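Local coordinates for O-methyltransferase (Burkholderia thailandensis, PDB 3MCZ), which probably transfers methyl groups from S-adenosylmethionine to hydroxyl groups of as yet unnamed substrates, and probably works as a dimer, at residues 169-174 against 282-287; 182-187 against 274-279; 192-197 against 251-256; 256-261 against 268-273. One frame throughout, in Å; residues are numbered along the deposited sequence. Where two conformers were deposited one is given.

Interaction 1: 169-174 against 282-287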
loop_
_atom_site.group_PDB
_atom_site.type_symbol
_atom_site.label_atom_id
_atom_site.label_comp_id
_atom_site.label_asym_id
_atom_site.label_seq_id
_atom_site.Cartn_x
_atom_site.Cartn_y
_atom_site.Cartn_z
ATOM N N ASP A 169 5.821 6.772 28.344
ATOM C CA ASP A 169 5.687 7.955 29.199
ATOM C C ASP A 169 4.503 7.826 30.163
ATOM O O ASP A 169 4.627 8.177 31.332
ATOM C CB ASP A 169 5.547 9.214 28.340
ATOM C CG ASP A 169 6.692 9.369 27.332
ATOM O OD1 ASP A 169 7.803 8.851 27.606
ATOM O OD2 ASP A 169 6.482 10.002 26.271
ATOM N N VAL A 170 3.388 7.259 29.696
ATOM C CA VAL A 170 2.223 7.026 30.563
ATOM C C VAL A 170 2.471 5.946 31.598
ATOM O O VAL A 170 2.181 6.132 32.779
ATOM C CB VAL A 170 0.961 6.695 29.758
ATOM C CG1 VAL A 170 -0.152 6.204 30.681
ATOM C CG2 VAL A 170 0.515 7.915 28.963
ATOM N N VAL A 171 3.049 4.822 31.182
ATOM C CA VAL A 171 3.361 3.758 32.130
ATOM C C VAL A 171 4.304 4.254 33.234
ATOM O O VAL A 171 4.106 3.961 34.424
ATOM C CB VAL A 171 3.958 2.520 31.399
ATOM C CG1 VAL A 171 4.560 1.524 32.370
ATOM C CG2 VAL A 171 2.872 1.862 30.576
ATOM N N SER A 172 5.322 5.022 32.854
ATOM C CA SER A 172 6.309 5.463 33.845
ATOM C C SER A 172 5.713 6.371 34.938
ATOM O O SER A 172 6.264 6.417 36.042
ATOM C CB SER A 172 7.490 6.165 33.173
ATOM O OG SER A 172 7.068 7.389 32.630
ATOM N N GLU A 173 4.605 7.065 34.656
ATOM C CA GLU A 173 3.923 7.934 35.662
ATOM C C GLU A 173 2.845 7.246 36.487
ATOM O O GLU A 173 2.180 7.896 37.290
ATOM C CB GLU A 173 3.290 9.174 35.008
ATOM N N LEU A 174 2.641 5.953 36.294
ATOM C CA LEU A 174 1.640 5.242 37.085
ATOM C C LEU A 174 1.955 5.302 38.585
ATOM O O LEU A 174 3.102 5.187 38.978
ATOM C CB LEU A 174 1.557 3.788 36.666
ATOM C CG LEU A 174 0.925 3.532 35.295
ATOM C CD1 LEU A 174 1.001 2.024 35.004
ATOM C CD2 LEU A 174 -0.523 4.045 35.244
ATOM N N ALA A 282 0.974 -4.998 41.724
ATOM C CA ALA A 282 0.160 -4.844 40.515
ATOM C C ALA A 282 0.754 -5.592 39.342
ATOM O O ALA A 282 1.978 -5.657 39.170
ATOM C CB ALA A 282 0.000 -3.341 40.144
ATOM N N LEU A 283 -0.143 -6.120 38.527
ATOM C CA LEU A 283 0.174 -6.653 37.218
ATOM C C LEU A 283 -0.299 -5.628 36.171
ATOM O O LEU A 283 -1.480 -5.191 36.194
ATOM C CB LEU A 283 -0.589 -7.976 37.007
ATOM C CG LEU A 283 -0.463 -8.592 35.601
ATOM C CD1 LEU A 283 1.009 -8.858 35.211
ATOM C CD2 LEU A 283 -1.299 -9.872 35.439
ATOM N N LEU A 284 0.602 -5.230 35.267
ATOM C CA LEU A 284 0.267 -4.276 34.220
ATOM C C LEU A 284 0.256 -5.003 32.898
ATOM O O LEU A 284 1.212 -5.701 32.569
ATOM C CB LEU A 284 1.276 -3.134 34.134
ATOM C CG LEU A 284 1.538 -2.340 35.411
ATOM C CD1 LEU A 284 2.519 -1.183 35.146
ATOM C CD2 LEU A 284 0.242 -1.830 36.082
ATOM N N ILE A 285 -0.835 -4.853 32.154
ATOM C CA ILE A 285 -0.904 -5.379 30.801
ATOM C C ILE A 285 -1.318 -4.277 29.841
ATOM O O ILE A 285 -2.388 -3.731 29.946
ATOM C CB ILE A 285 -1.895 -6.532 30.669
ATOM C CG1 ILE A 285 -1.580 -7.672 31.670
ATOM C CG2 ILE A 285 -1.910 -7.037 29.180
ATOM C CD1 ILE A 285 -2.639 -8.798 31.734
ATOM N N LEU A 286 -0.437 -3.963 28.906
ATOM C CA LEU A 286 -0.721 -3.000 27.878
ATOM C C LEU A 286 -1.107 -3.785 26.628
ATOM O O LEU A 286 -0.375 -4.669 26.189
ATOM C CB LEU A 286 0.529 -2.194 27.611
ATOM C CG LEU A 286 0.386 -1.043 26.642
ATOM C CD1 LEU A 286 -0.597 0.011 27.176
ATOM C CD2 LEU A 286 1.795 -0.442 26.433
ATOM N N THR A 287 -2.252 -3.458 26.058
ATOM C CA THR A 287 -2.772 -4.211 24.949
ATOM C C THR A 287 -3.601 -3.294 24.038
ATOM O O THR A 287 -4.287 -2.363 24.510
ATOM C CB THR A 287 -3.565 -5.428 25.461
ATOM O OG1 THR A 287 -3.933 -6.238 24.351
ATOM C CG2 THR A 287 -4.860 -5.013 26.233
#
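Leu174 and Leu284 meet tip to tip, and this pair is the tight part of the packing between the chain just after helix 150-172 and strand 281-288. CD1 of Leu174 lies 3.6 Å from CD1 of Leu284 and 4.1 Å from its CD2, so a single methyl group rests against the forked end of its partner. Both leucines carry CG opposite the carbonyl carbon (chi1 -71° in Leu174 and -55° in Leu284), which lets each chain reach out from its backbone to the other. The fit slackens at Val171, three residues earlier and on the helix. There CG1 of Val171 stops 4.4 Å from CD1 of Leu284, a loose apolar touch. Closeness and burial do not run together here: the valine is buried, whereas Leu174, which makes the closest approach, is partly exposed to solvent. The contact brings the end of the helix and the chain just after it onto one face of the central sheet of the Rossmann-like methyltransferase domain. Helix 192-200 borders it through Tyr193, which touches Val171 and Leu286, while Leu343 and Ile345 of strand 341-347 flank Leu174 and Leu284.

Interaction 2: 182-187 against 274-279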
loop_
_atom_site.group_PDB
_atom_site.type_symbol
_atom_site.label_atom_id
_atom_site.label_comp_id
_atom_site.label_asym_id
_atom_site.label_seq_id
_atom_site.Cartn_x
_atom_site.Cartn_y
_atom_site.Cartn_z
ATOM N N THR A 182 10.443 -3.364 43.562
ATOM C CA THR A 182 10.902 -4.280 42.535
ATOM C C THR A 182 9.884 -4.424 41.419
ATOM O O THR A 182 8.663 -4.378 41.656
ATOM C CB THR A 182 11.171 -5.680 43.099
ATOM O OG1 THR A 182 9.995 -6.147 43.784
ATOM C CG2 THR A 182 12.411 -5.658 44.055
ATOM N N VAL A 183 10.426 -4.585 40.213
ATOM C CA VAL A 183 9.677 -4.726 38.986
ATOM C C VAL A 183 10.237 -5.884 38.144
ATOM O O VAL A 183 11.458 -6.023 37.966
ATOM C CB VAL A 183 9.773 -3.453 38.095
ATOM C CG1 VAL A 183 8.864 -3.597 36.837
ATOM C CG2 VAL A 183 9.453 -2.210 38.846
ATOM N N ILE A 184 9.340 -6.670 37.571
ATOM C CA ILE A 184 9.674 -7.684 36.592
ATOM C C ILE A 184 8.984 -7.335 35.253
ATOM O O ILE A 184 7.766 -7.137 35.220
ATOM C CB ILE A 184 9.251 -9.062 37.116
ATOM C CG1 ILE A 184 10.159 -9.490 38.248
ATOM C CG2 ILE A 184 9.226 -10.077 36.008
ATOM C CD1 ILE A 184 9.787 -10.811 38.884
ATOM N N ASP A 185 9.774 -7.210 34.180
ATOM C CA ASP A 185 9.279 -6.901 32.811
ATOM C C ASP A 185 9.326 -8.207 31.983
ATOM O O ASP A 185 10.400 -8.658 31.540
ATOM C CB ASP A 185 10.171 -5.812 32.178
ATOM C CG ASP A 185 9.548 -5.129 30.949
ATOM O OD1 ASP A 185 8.331 -5.322 30.648
ATOM O OD2 ASP A 185 10.298 -4.355 30.283
ATOM N N LEU A 186 8.167 -8.803 31.782
ATOM C CA LEU A 186 8.058 -10.091 31.128
ATOM C C LEU A 186 8.027 -9.882 29.601
ATOM O O LEU A 186 7.233 -9.102 29.086
ATOM C CB LEU A 186 6.819 -10.845 31.612
ATOM C CG LEU A 186 6.747 -11.250 33.106
ATOM C CD1 LEU A 186 5.312 -11.745 33.430
ATOM C CD2 LEU A 186 7.810 -12.279 33.519
ATOM N N ALA A 187 8.912 -10.560 28.874
ATOM C CA ALA A 187 8.958 -10.362 27.431
ATOM C C ALA A 187 9.364 -8.915 27.173
ATOM O O ALA A 187 8.897 -8.289 26.207
ATOM C CB ALA A 187 7.590 -10.661 26.782
ATOM N N ALA A 274 0.548 -13.182 37.079
ATOM C CA ALA A 274 -0.203 -12.773 38.249
ATOM C C ALA A 274 0.421 -13.430 39.497
ATOM O O ALA A 274 0.534 -12.790 40.527
ATOM C CB ALA A 274 -1.648 -13.158 38.104
ATOM N N GLY A 275 0.838 -14.690 39.384
ATOM C CA GLY A 275 1.457 -15.388 40.512
ATOM C C GLY A 275 2.740 -14.709 41.011
ATOM O O GLY A 275 3.130 -14.864 42.174
ATOM N N LEU A 276 3.398 -13.930 40.147
ATOM C CA LEU A 276 4.618 -13.212 40.562
ATOM C C LEU A 276 4.333 -11.953 41.397
ATOM O O LEU A 276 5.251 -11.432 42.041
ATOM C CB LEU A 276 5.450 -12.810 39.356
ATOM C CG LEU A 276 6.111 -13.858 38.451
ATOM C CD1 LEU A 276 6.662 -13.128 37.271
ATOM C CD2 LEU A 276 7.203 -14.535 39.236
ATOM N N VAL A 277 3.093 -11.473 41.386
ATOM C CA VAL A 277 2.723 -10.208 42.003
ATOM C C VAL A 277 2.616 -10.336 43.547
ATOM O O VAL A 277 1.782 -11.077 44.054
ATOM C CB VAL A 277 1.383 -9.668 41.460
ATOM C CG1 VAL A 277 1.005 -8.336 42.198
ATOM C CG2 VAL A 277 1.430 -9.465 39.912
ATOM N N LYS A 278 3.434 -9.574 44.266
ATOM C CA LYS A 278 3.425 -9.604 45.734
ATOM C C LYS A 278 2.156 -8.977 46.231
ATOM O O LYS A 278 1.490 -8.219 45.506
ATOM C CB LYS A 278 4.638 -8.857 46.305
ATOM C CG LYS A 278 6.009 -9.516 45.958
ATOM C CD LYS A 278 7.135 -8.639 46.406
ATOM C CE LYS A 278 8.515 -9.241 46.199
ATOM N NZ LYS A 278 9.599 -8.482 46.991
ATOM N N PRO A 279 1.778 -9.295 47.474
ATOM C CA PRO A 279 0.633 -8.601 48.060
ATOM C C PRO A 279 0.787 -7.102 48.025
ATOM O O PRO A 279 1.859 -6.582 48.282
ATOM C CB PRO A 279 0.635 -9.083 49.516
ATOM C CG PRO A 279 1.288 -10.366 49.477
ATOM C CD PRO A 279 2.301 -10.338 48.369
HETATM O O HOH W 1 9.896 -5.961 46.355
#
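Leu276, in the chain that follows helix 263-275, meets Leu186 and Ile184 of strand 182-186 through one methyl group, CD1. Ahead of it, the carbonyl O of Ala274 accepts a hydrogen bond from the backbone N of Val277 at 3.0 Å, closing the turn by which the chain leaves the helix. With CG of Leu276 opposite its carbonyl carbon (chi1 -65°), the side chain approaches Leu186 tip to tip and crosses Ile184 at about a right angle. CD1 of Leu276 lies 4.0 Å from CD2 of Leu186 and 4.2 Å from CG2 of Ile184. Trp209 of the next strand, 205-210, also touches all three residues. This is the Rossmann-like fold of S-adenosylmethionine-dependent methyltransferases, in which helices cover both faces of a central sheet, and strand 182-186 is the first of its strands along the chain. Val277 continues the chain, its O bonded to Arg348. Next comes Lys278, whose extended chain runs down to Thr182 at the partly exposed margin. The two side chains cross nearly perpendicularly, and a water joins them: it accepts from NZ of Lys278 at 2.6 Å and is hydrogen-bonded to OG1 of Thr182 at 2.6 Å. That hydroxyl is bonded to the backbone N of Asp250 too.

Interaction 3: 192-197 against 251-256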
loop_
_atom_site.group_PDB
_atom_site.type_symbol
_atom_site.label_atom_id
_atom_site.label_comp_id
_atom_site.label_asym_id
_atom_site.label_seq_id
_atom_site.Cartn_x
_atom_site.Cartn_y
_atom_site.Cartn_z
ATOM N N THR A 192 12.339 -0.609 26.979
ATOM C CA THR A 192 12.204 0.825 27.146
ATOM C C THR A 192 11.240 1.158 28.288
ATOM O O THR A 192 11.464 2.139 28.988
ATOM C CB THR A 192 11.798 1.522 25.819
ATOM O OG1 THR A 192 12.797 1.226 24.827
ATOM C CG2 THR A 192 11.745 2.994 25.982
ATOM N N TYR A 193 10.198 0.352 28.491
ATOM C CA TYR A 193 9.262 0.646 29.582
ATOM C C TYR A 193 10.000 0.536 30.924
ATOM O O TYR A 193 9.931 1.441 31.747
ATOM C CB TYR A 193 8.053 -0.275 29.589
ATOM C CG TYR A 193 7.118 -0.145 28.379
ATOM C CD1 TYR A 193 7.356 -0.861 27.197
ATOM C CD2 TYR A 193 6.003 0.668 28.429
ATOM C CE1 TYR A 193 6.506 -0.746 26.103
ATOM C CE2 TYR A 193 5.145 0.805 27.337
ATOM C CZ TYR A 193 5.397 0.089 26.172
ATOM O OH TYR A 193 4.539 0.207 25.083
ATOM N N LEU A 194 10.718 -0.556 31.128
ATOM C CA LEU A 194 11.387 -0.751 32.415
ATOM C C LEU A 194 12.426 0.319 32.688
ATOM O O LEU A 194 12.480 0.862 33.786
ATOM C CB LEU A 194 12.032 -2.119 32.472
ATOM C CG LEU A 194 12.708 -2.410 33.812
ATOM C CD1 LEU A 194 11.654 -2.433 34.937
ATOM C CD2 LEU A 194 13.447 -3.704 33.759
ATOM N N ALA A 195 13.246 0.627 31.677
ATOM C CA ALA A 195 14.295 1.602 31.819
ATOM C C ALA A 195 13.724 2.970 32.187
ATOM O O ALA A 195 14.253 3.649 33.070
ATOM C CB ALA A 195 15.136 1.684 30.520
ATOM N N GLN A 196 12.648 3.388 31.519
ATOM C CA GLN A 196 12.089 4.705 31.768
ATOM C C GLN A 196 11.434 4.754 33.145
ATOM O O GLN A 196 11.471 5.784 33.811
ATOM C CB GLN A 196 11.092 5.092 30.677
ATOM C CG GLN A 196 11.748 5.615 29.421
ATOM C CD GLN A 196 11.798 7.126 29.390
ATOM O OE1 GLN A 196 11.037 7.767 28.663
ATOM N NE2 GLN A 196 12.680 7.707 30.187
ATOM N N VAL A 197 10.837 3.644 33.550
ATOM C CA VAL A 197 10.231 3.505 34.874
ATOM C C VAL A 197 11.348 3.636 35.936
ATOM O O VAL A 197 11.214 4.407 36.860
ATOM C CB VAL A 197 9.496 2.143 35.037
ATOM C CG1 VAL A 197 9.109 1.903 36.508
ATOM C CG2 VAL A 197 8.199 2.081 34.136
ATOM N N VAL A 251 5.666 -4.980 41.109
ATOM C CA VAL A 251 5.052 -4.715 39.825
ATOM C C VAL A 251 5.585 -5.663 38.759
ATOM O O VAL A 251 6.797 -5.859 38.598
ATOM C CB VAL A 251 5.199 -3.240 39.356
ATOM C CG1 VAL A 251 4.437 -3.030 38.016
ATOM C CG2 VAL A 251 4.681 -2.278 40.394
ATOM N N VAL A 252 4.660 -6.314 38.043
ATOM C CA VAL A 252 5.008 -7.251 36.987
ATOM C C VAL A 252 4.377 -6.699 35.720
ATOM O O VAL A 252 3.222 -6.303 35.728
ATOM C CB VAL A 252 4.473 -8.680 37.305
ATOM C CG1 VAL A 252 4.736 -9.664 36.148
ATOM C CG2 VAL A 252 5.056 -9.180 38.660
HETATM N N MSE A 253 5.123 -6.653 34.615
HETATM C CA MSE A 253 4.588 -6.050 33.404
HETATM C C MSE A 253 4.576 -7.052 32.250
HETATM O O MSE A 253 5.536 -7.769 32.063
HETATM C CB MSE A 253 5.416 -4.826 33.003
HETATM C CG MSE A 253 5.603 -3.830 34.086
HETATM SE SE MSE A 253 6.335 -2.148 33.480
HETATM C CE MSE A 253 8.084 -2.694 33.125
ATOM N N LEU A 254 3.482 -7.027 31.500
ATOM C CA LEU A 254 3.286 -7.730 30.239
ATOM C C LEU A 254 2.877 -6.682 29.208
ATOM O O LEU A 254 1.694 -6.479 28.970
ATOM C CB LEU A 254 2.138 -8.714 30.365
ATOM C CG LEU A 254 2.388 -10.127 30.838
ATOM C CD1 LEU A 254 1.026 -10.805 31.052
ATOM C CD2 LEU A 254 3.291 -10.958 29.837
ATOM N N ASN A 255 3.837 -6.009 28.596
ATOM C CA ASN A 255 3.495 -4.843 27.788
ATOM C C ASN A 255 3.499 -5.192 26.312
ATOM O O ASN A 255 4.535 -5.584 25.793
ATOM C CB ASN A 255 4.484 -3.712 28.058
ATOM C CG ASN A 255 4.335 -3.136 29.454
ATOM O OD1 ASN A 255 5.330 -2.795 30.100
ATOM N ND2 ASN A 255 3.092 -3.056 29.936
ATOM N N ASP A 256 2.323 -5.110 25.663
ATOM C CA ASP A 256 2.215 -5.156 24.200
ATOM C C ASP A 256 2.871 -6.428 23.677
ATOM O O ASP A 256 3.648 -6.362 22.720
ATOM C CB ASP A 256 2.887 -3.891 23.629
ATOM C CG ASP A 256 2.483 -3.545 22.193
ATOM O OD1 ASP A 256 1.408 -3.965 21.710
ATOM O OD2 ASP A 256 3.268 -2.784 21.558
HETATM O O HOH W 2 5.175 -1.557 22.886
#
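Tyr193 and Leu194 of helix 192-200 pack on Met253 and Asn255 of strand 251-255, a helix-on-sheet contact of the Rossmann-like methyltransferase fold. Apolar packing centres on Met253, a selenomethionine whose chain bends at its last torsion (chi3 -72°) and brings CE onto the helix. CE of Met253 lies 3.9 Å from CA of Leu194 and 4.0 Å from CD1 of the same leucine, the two side chains crossing at about a right angle; it also touches CB of Tyr193. Aromatic contact comes next. Asn255 sits over one face of the Tyr193 ring in a CH-pi contact, its CB 4.2 Å from the ring centroid and 13° off the normal. The amide is turned 38° from the ring plane and places OD1 of Asn255 over the same face, 3.6 Å from CG of Tyr193. Leu286 of strand 281-288 touches Asn255, and Met167 of helix 150-172 touches the tyrosine, so the ring is held within the buried layer between helices and sheet. Polar linkage is left to water. One molecule, lying in the plane of the ring at its edge, is hydrogen-bonded to OH of Tyr193 at 2.9 Å and donates to OD2 of Asp256 at 2.6 Å.

Interaction 4: 256-261 against 268-273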
loop_
_atom_site.group_PDB
_atom_site.type_symbol
_atom_site.label_atom_id
_atom_site.label_comp_id
_atom_site.label_asym_id
_atom_site.label_seq_id
_atom_site.Cartn_x
_atom_site.Cartn_y
_atom_site.Cartn_z
ATOM N N ASP A 256 2.323 -5.110 25.663
ATOM C CA ASP A 256 2.215 -5.156 24.200
ATOM C C ASP A 256 2.871 -6.428 23.677
ATOM O O ASP A 256 3.648 -6.362 22.720
ATOM C CB ASP A 256 2.887 -3.891 23.629
ATOM C CG ASP A 256 2.483 -3.545 22.193
ATOM O OD1 ASP A 256 1.408 -3.965 21.710
ATOM O OD2 ASP A 256 3.268 -2.784 21.558
ATOM N N CYS A 257 2.538 -7.578 24.295
ATOM C CA CYS A 257 3.124 -8.889 23.959
ATOM C C CYS A 257 2.163 -10.075 23.998
ATOM O O CYS A 257 2.505 -11.158 23.516
ATOM C CB CYS A 257 4.307 -9.207 24.873
ATOM S SG CYS A 257 3.819 -9.351 26.642
ATOM N N LEU A 258 0.963 -9.916 24.563
ATOM C CA LEU A 258 0.036 -11.059 24.616
ATOM C C LEU A 258 -0.431 -11.555 23.244
ATOM O O LEU A 258 -0.850 -12.732 23.091
ATOM C CB LEU A 258 -1.157 -10.757 25.536
ATOM C CG LEU A 258 -0.921 -10.831 27.061
ATOM C CD1 LEU A 258 -2.197 -10.371 27.755
ATOM C CD2 LEU A 258 -0.521 -12.226 27.552
ATOM N N HIS A 259 -0.300 -10.706 22.226
ATOM C CA HIS A 259 -0.705 -11.060 20.903
ATOM C C HIS A 259 0.250 -12.017 20.157
ATOM O O HIS A 259 -0.025 -12.349 19.019
ATOM C CB HIS A 259 -0.964 -9.806 20.067
ATOM C CG HIS A 259 0.173 -8.846 20.074
ATOM N ND1 HIS A 259 0.199 -7.732 20.877
ATOM C CD2 HIS A 259 1.356 -8.870 19.416
ATOM C CE1 HIS A 259 1.344 -7.096 20.705
ATOM N NE2 HIS A 259 2.058 -7.756 19.809
ATOM N N TYR A 260 1.343 -12.434 20.795
ATOM C CA TYR A 260 2.166 -13.531 20.292
ATOM C C TYR A 260 1.650 -14.911 20.677
ATOM O O TYR A 260 2.164 -15.919 20.204
ATOM C CB TYR A 260 3.614 -13.397 20.799
ATOM C CG TYR A 260 4.343 -12.276 20.124
ATOM C CD1 TYR A 260 4.901 -12.447 18.878
ATOM C CD2 TYR A 260 4.448 -11.031 20.737
ATOM C CE1 TYR A 260 5.565 -11.416 18.254
ATOM C CE2 TYR A 260 5.092 -9.994 20.129
ATOM C CZ TYR A 260 5.658 -10.185 18.902
ATOM O OH TYR A 260 6.308 -9.143 18.300
ATOM N N PHE A 261 0.633 -14.950 21.530
ATOM C CA PHE A 261 0.148 -16.193 22.095
ATOM C C PHE A 261 -1.257 -16.504 21.588
ATOM O O PHE A 261 -2.044 -15.577 21.392
ATOM C CB PHE A 261 0.157 -16.073 23.609
ATOM C CG PHE A 261 1.518 -15.847 24.178
ATOM C CD1 PHE A 261 2.490 -16.854 24.115
ATOM C CD2 PHE A 261 1.875 -14.616 24.699
ATOM C CE1 PHE A 261 3.797 -16.630 24.629
ATOM C CE2 PHE A 261 3.159 -14.385 25.208
ATOM C CZ PHE A 261 4.117 -15.410 25.173
ATOM N N GLU A 268 -2.471 -18.936 30.232
ATOM C CA GLU A 268 -1.414 -19.452 31.081
ATOM C C GLU A 268 -0.367 -18.416 31.463
ATOM O O GLU A 268 0.090 -18.413 32.605
ATOM C CB GLU A 268 -0.732 -20.642 30.409
ATOM C CG GLU A 268 -1.668 -21.844 30.385
ATOM C CD GLU A 268 -1.223 -22.952 29.457
ATOM O OE1 GLU A 268 -0.405 -22.710 28.532
ATOM O OE2 GLU A 268 -1.751 -24.071 29.641
ATOM N N VAL A 269 -0.000 -17.555 30.518
ATOM C CA VAL A 269 1.002 -16.505 30.747
ATOM C C VAL A 269 0.481 -15.495 31.755
ATOM O O VAL A 269 1.211 -15.059 32.615
ATOM C CB VAL A 269 1.360 -15.794 29.465
ATOM C CG1 VAL A 269 2.199 -14.495 29.739
ATOM C CG2 VAL A 269 2.154 -16.761 28.565
ATOM N N ILE A 270 -0.778 -15.120 31.616
ATOM C CA ILE A 270 -1.409 -14.161 32.523
ATOM C C ILE A 270 -1.435 -14.746 33.927
ATOM O O ILE A 270 -1.084 -14.073 34.889
ATOM C CB ILE A 270 -2.819 -13.781 32.061
ATOM C CG1 ILE A 270 -2.749 -12.963 30.778
ATOM C CG2 ILE A 270 -3.540 -12.970 33.143
ATOM C CD1 ILE A 270 -4.075 -12.849 30.050
ATOM N N GLY A 271 -1.835 -16.010 34.059
ATOM C CA GLY A 271 -1.792 -16.663 35.354
ATOM C C GLY A 271 -0.428 -16.720 36.034
ATOM O O GLY A 271 -0.303 -16.467 37.234
ATOM N N HIS A 272 0.590 -17.074 35.266
ATOM C CA HIS A 272 1.939 -17.143 35.788
ATOM C C HIS A 272 2.393 -15.746 36.224
ATOM O O HIS A 272 3.022 -15.588 37.281
ATOM C CB HIS A 272 2.887 -17.644 34.714
ATOM C CG HIS A 272 2.652 -19.067 34.309
ATOM N ND1 HIS A 272 2.990 -19.546 33.062
ATOM C CD2 HIS A 272 2.111 -20.106 34.979
ATOM C CE1 HIS A 272 2.661 -20.824 32.979
ATOM N NE2 HIS A 272 2.109 -21.181 34.123
ATOM N N ALA A 273 2.092 -14.762 35.392
ATOM C CA ALA A 273 2.457 -13.377 35.657
ATOM C C ALA A 273 1.834 -12.901 36.948
ATOM O O ALA A 273 2.504 -12.285 37.793
ATOM C CB ALA A 273 2.028 -12.452 34.511
#
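Phe261 offers the face of its ring to Val269, and the other meetings in this contact are likewise set by how the side chains are turned. CG2 of Val269 stands over the centre of the ring, 4.1 Å from the centroid and 8° off the normal, in a nearly vertical CH-pi approach. The valine's two methyls divide the work. While CG2 covers the ring, CG1, placed opposite the backbone N by a chi1 of 168°, faces Leu258 and comes 4.2 Å from its CD2; here the side chains slide past each other in opposite directions. Leu258 in turn crosses Ile270 at about a right angle. Its CD1 is 3.9 Å from CD1 of the isoleucine, and CG1 of Ile270 lies 4.0 Å from CD2 of Leu258, so both methyls of the leucine rest against one side of the isoleucine chain. Although Ile270 leaves the helix across the line of approach, its outer carbons swing in to the loop.

Two backbone hydrogen bonds between residues three apart shape that loop: N of Tyr260 to O of Cys257 at 3.2 Å, and N of Phe261 to O of Leu258 at 3.1 Å. The 3-10 turn at 258-260 thereby presents Leu258 and Phe261 together to helix 263-275, which follows directly. The contact folds the connection after strand 251-255 against its own helix, with Ile322 of helix 319-328 packed on Leu258 and Ile270, and Ile285 of strand 281-288 beside Leu258.

All four contacts are largely buried and lie within the methyltransferase domain. Interactions 1 and 2 pack the chain near or after a helix end, and interaction 3 a helix, on the central sheet; their strands 182-186, 251-255 and 281-288 lie side by side in it, 251-255 between the other two. Interaction 4 joins a loop to the helix that follows it. Interactions 2 and 4 share helix 263-275, and interactions 3 and 4 share Asp256. Chemistry changes with place. Interaction 1 is aliphatic, and interaction 4 adds an aromatic face to aliphatic packing. Interactions 2 and 3 pair an apolar centre with a water bridge that reaches a partly exposed residue, a lysine in one and an aspartate in the other.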